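Local coordinates for substrate-binding protein (Synechococcus sp., PDB 6WPN) that probably binds a sugar or oligosaccharide in the periplasm as the solute-binding component of a transport system, at residues 372-375 with 376-379. Sequence-based numbering, arbitrary orientation.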
ATOM      1  N   ALA A 372       8.681   8.587  -8.246  1.00 34.39           N
ATOM      2  CA  ALA A 372       8.967   9.861  -7.589  1.00 44.16           C
ATOM      3  C   ALA A 372       8.174  11.005  -8.211  1.00 43.44           C
ATOM      4  O   ALA A 372       7.770  11.935  -7.504  1.00 47.57           O
ATOM      5  CB  ALA A 372      10.466  10.159  -7.644  1.00 36.16           C
ATOM      6  N   GLU A 373       7.950  10.954  -9.521  1.00 51.27           N
ATOM      7  CA  GLU A 373       7.172  11.987 -10.194  1.00 49.37           C
ATOM      8  C   GLU A 373       5.687  11.862  -9.863  1.00 52.11           C
ATOM      9  O   GLU A 373       4.996  12.871  -9.685  1.00 54.92           O
ATOM     10  CB  GLU A 373       7.426  11.898 -11.696  1.00 49.82           C
ATOM     11  CG  GLU A 373       8.848  12.311 -12.055  1.00 68.76           C
ATOM     12  CD  GLU A 373       9.152  12.191 -13.534  1.00 74.86           C
ATOM     13  OE1 GLU A 373       8.779  11.164 -14.139  1.00 59.76           O
ATOM     14  OE2 GLU A 373       9.777  13.124 -14.085  1.00 92.78           O
ATOM     15  N   THR A 374       5.190  10.627  -9.763  1.00 49.37           N
ATOM     16  CA  THR A 374       3.783  10.382  -9.447  1.00 55.19           C
ATOM     17  C   THR A 374       3.435  10.826  -8.028  1.00 51.61           C
ATOM     18  O   THR A 374       2.286  11.201  -7.761  1.00 50.58           O
ATOM     19  CB  THR A 374       3.456   8.899  -9.639  1.00 51.40           C
ATOM     20  OG1 THR A 374       3.832   8.498 -10.960  1.00 58.22           O
ATOM     21  CG2 THR A 374       1.972   8.645  -9.468  1.00 55.18           C
ATOM     22  N   LEU A 375       4.410  10.793  -7.115  1.00 52.95           N
ATOM     23  CA  LEU A 375       4.169  11.178  -5.726  1.00 48.94           C
ATOM     24  C   LEU A 375       3.596  12.587  -5.599  1.00 49.50           C
ATOM     25  O   LEU A 375       2.821  12.854  -4.674  1.00 51.33           O
ATOM     26  CB  LEU A 375       5.468  11.064  -4.927  1.00 46.59           C
ATOM     27  CG  LEU A 375       5.376  11.511  -3.474  1.00 46.79           C
ATOM     28  CD1 LEU A 375       4.399  10.612  -2.740  1.00 39.19           C
ATOM     29  CD2 LEU A 375       6.751  11.481  -2.822  1.00 45.55           C
ATOM     30  N   ASN A 376       3.928  13.490  -6.524  1.00 50.25           N
ATOM     31  CA  ASN A 376       3.430  14.857  -6.423  1.00 54.52           C
ATOM     32  C   ASN A 376       1.925  14.937  -6.630  1.00 61.06           C
ATOM     33  O   ASN A 376       1.307  15.930  -6.231  1.00 67.37           O
ATOM     34  CB  ASN A 376       4.131  15.759  -7.440  1.00 60.75           C
ATOM     35  CG  ASN A 376       5.606  15.929  -7.146  1.00 81.55           C
ATOM     36  OD1 ASN A 376       6.454  15.730  -8.018  1.00 89.30           O
ATOM     37  ND2 ASN A 376       5.923  16.298  -5.909  1.00 88.67           N
ATOM     38  N   THR A 377       1.320  13.906  -7.212  1.00 58.46           N
ATOM     39  CA  THR A 377      -0.105  13.883  -7.496  1.00 58.18           C
ATOM     40  C   THR A 377      -0.816  12.770  -6.750  1.00 61.44           C
ATOM     41  O   THR A 377      -2.039  12.642  -6.876  1.00 66.64           O
ATOM     42  CB  THR A 377      -0.377  13.737  -9.000  1.00 59.64           C
ATOM     43  OG1 THR A 377       0.228  12.533  -9.492  1.00 66.20           O
ATOM     44  CG2 THR A 377       0.168  14.939  -9.754  1.00 57.52           C
ATOM     45  N   ALA A 378      -0.091  11.942  -6.011  1.00 57.47           N
ATOM     46  CA  ALA A 378      -0.711  10.829  -5.318  1.00 52.53           C
ATOM     47  C   ALA A 378      -1.079  11.222  -3.892  1.00 61.35           C
ATOM     48  O   ALA A 378      -0.414  12.042  -3.252  1.00 75.91           O
ATOM     49  CB  ALA A 378       0.228   9.623  -5.304  1.00 50.78           C
ATOM     50  N   ARG A 379      -2.167  10.627  -3.409  1.00 50.74           N
ATOM     51  CA  ARG A 379      -2.700  10.838  -2.073  1.00 47.90           C
ATOM     52  C   ARG A 379      -2.947   9.481  -1.428  1.00 53.71           C
ATOM     53  O   ARG A 379      -2.893   8.436  -2.083  1.00 52.46           O
ATOM     54  CB  ARG A 379      -4.007  11.644  -2.106  1.00 48.11           C
ATOM     55  CG  ARG A 379      -3.873  13.166  -1.984  1.00 64.82           C
ATOM     56  CD  ARG A 379      -3.163  13.777  -3.189  1.00 74.32           C
ATOM     57  NE  ARG A 379      -3.255  15.237  -3.230  1.00 83.47           N
ATOM     58  CZ  ARG A 379      -4.034  15.906  -4.079  1.00 87.64           C
ATOM     59  NH1 ARG A 379      -4.782  15.243  -4.956  1.00 81.97           N
ATOM     60  NH2 ARG A 379      -4.068  17.234  -4.060  1.00 91.06           N
TER
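Thr377 grips the carbonyl oxygen of Thr374 with two donors where the chain leaves helix 359-374. Thr377 N lies 2.9 Å from Thr374 O, above the carbonyl plane (48° out of it). Thr377 OG1 gives the second hydrogen bond, 3.0 Å to Thr374 O, and is tilted less from that plane. Both donors come from the same face. The hydroxyl reaches back because chi1 of 58° sets OG1 between the backbone N and the carbonyl carbon. It thus shares its acceptor, three residues earlier, with its own backbone N.

Two weak backbone bonds of the same i to i+3 spacing flank this pair. Asn376 N donates weakly to Glu373 O at 3.4 Å, and Ala378 N to Leu375 O at 3.3 Å. Thr374 O is thus the firmly held acceptor. The bonds mark overlapping type I turns, 3-10-like, leading into an extended chain. Ala378 CB packs 3.6 Å from Thr374 O. The hydroxyl of Thr374 is hydrogen-bonded to Leu370 O, one turn back.

The turns join helix 359-374 to the short strand 378-379. Arg379 pairs through its backbone with Ala295 and Val297 of strand 295-303, parallel to it, in the mixed sheet of this probable solute-binding fold. Leu375 packs on Leu141 and Val143 of strand 137-149 and on Arg348 of helix 341-352.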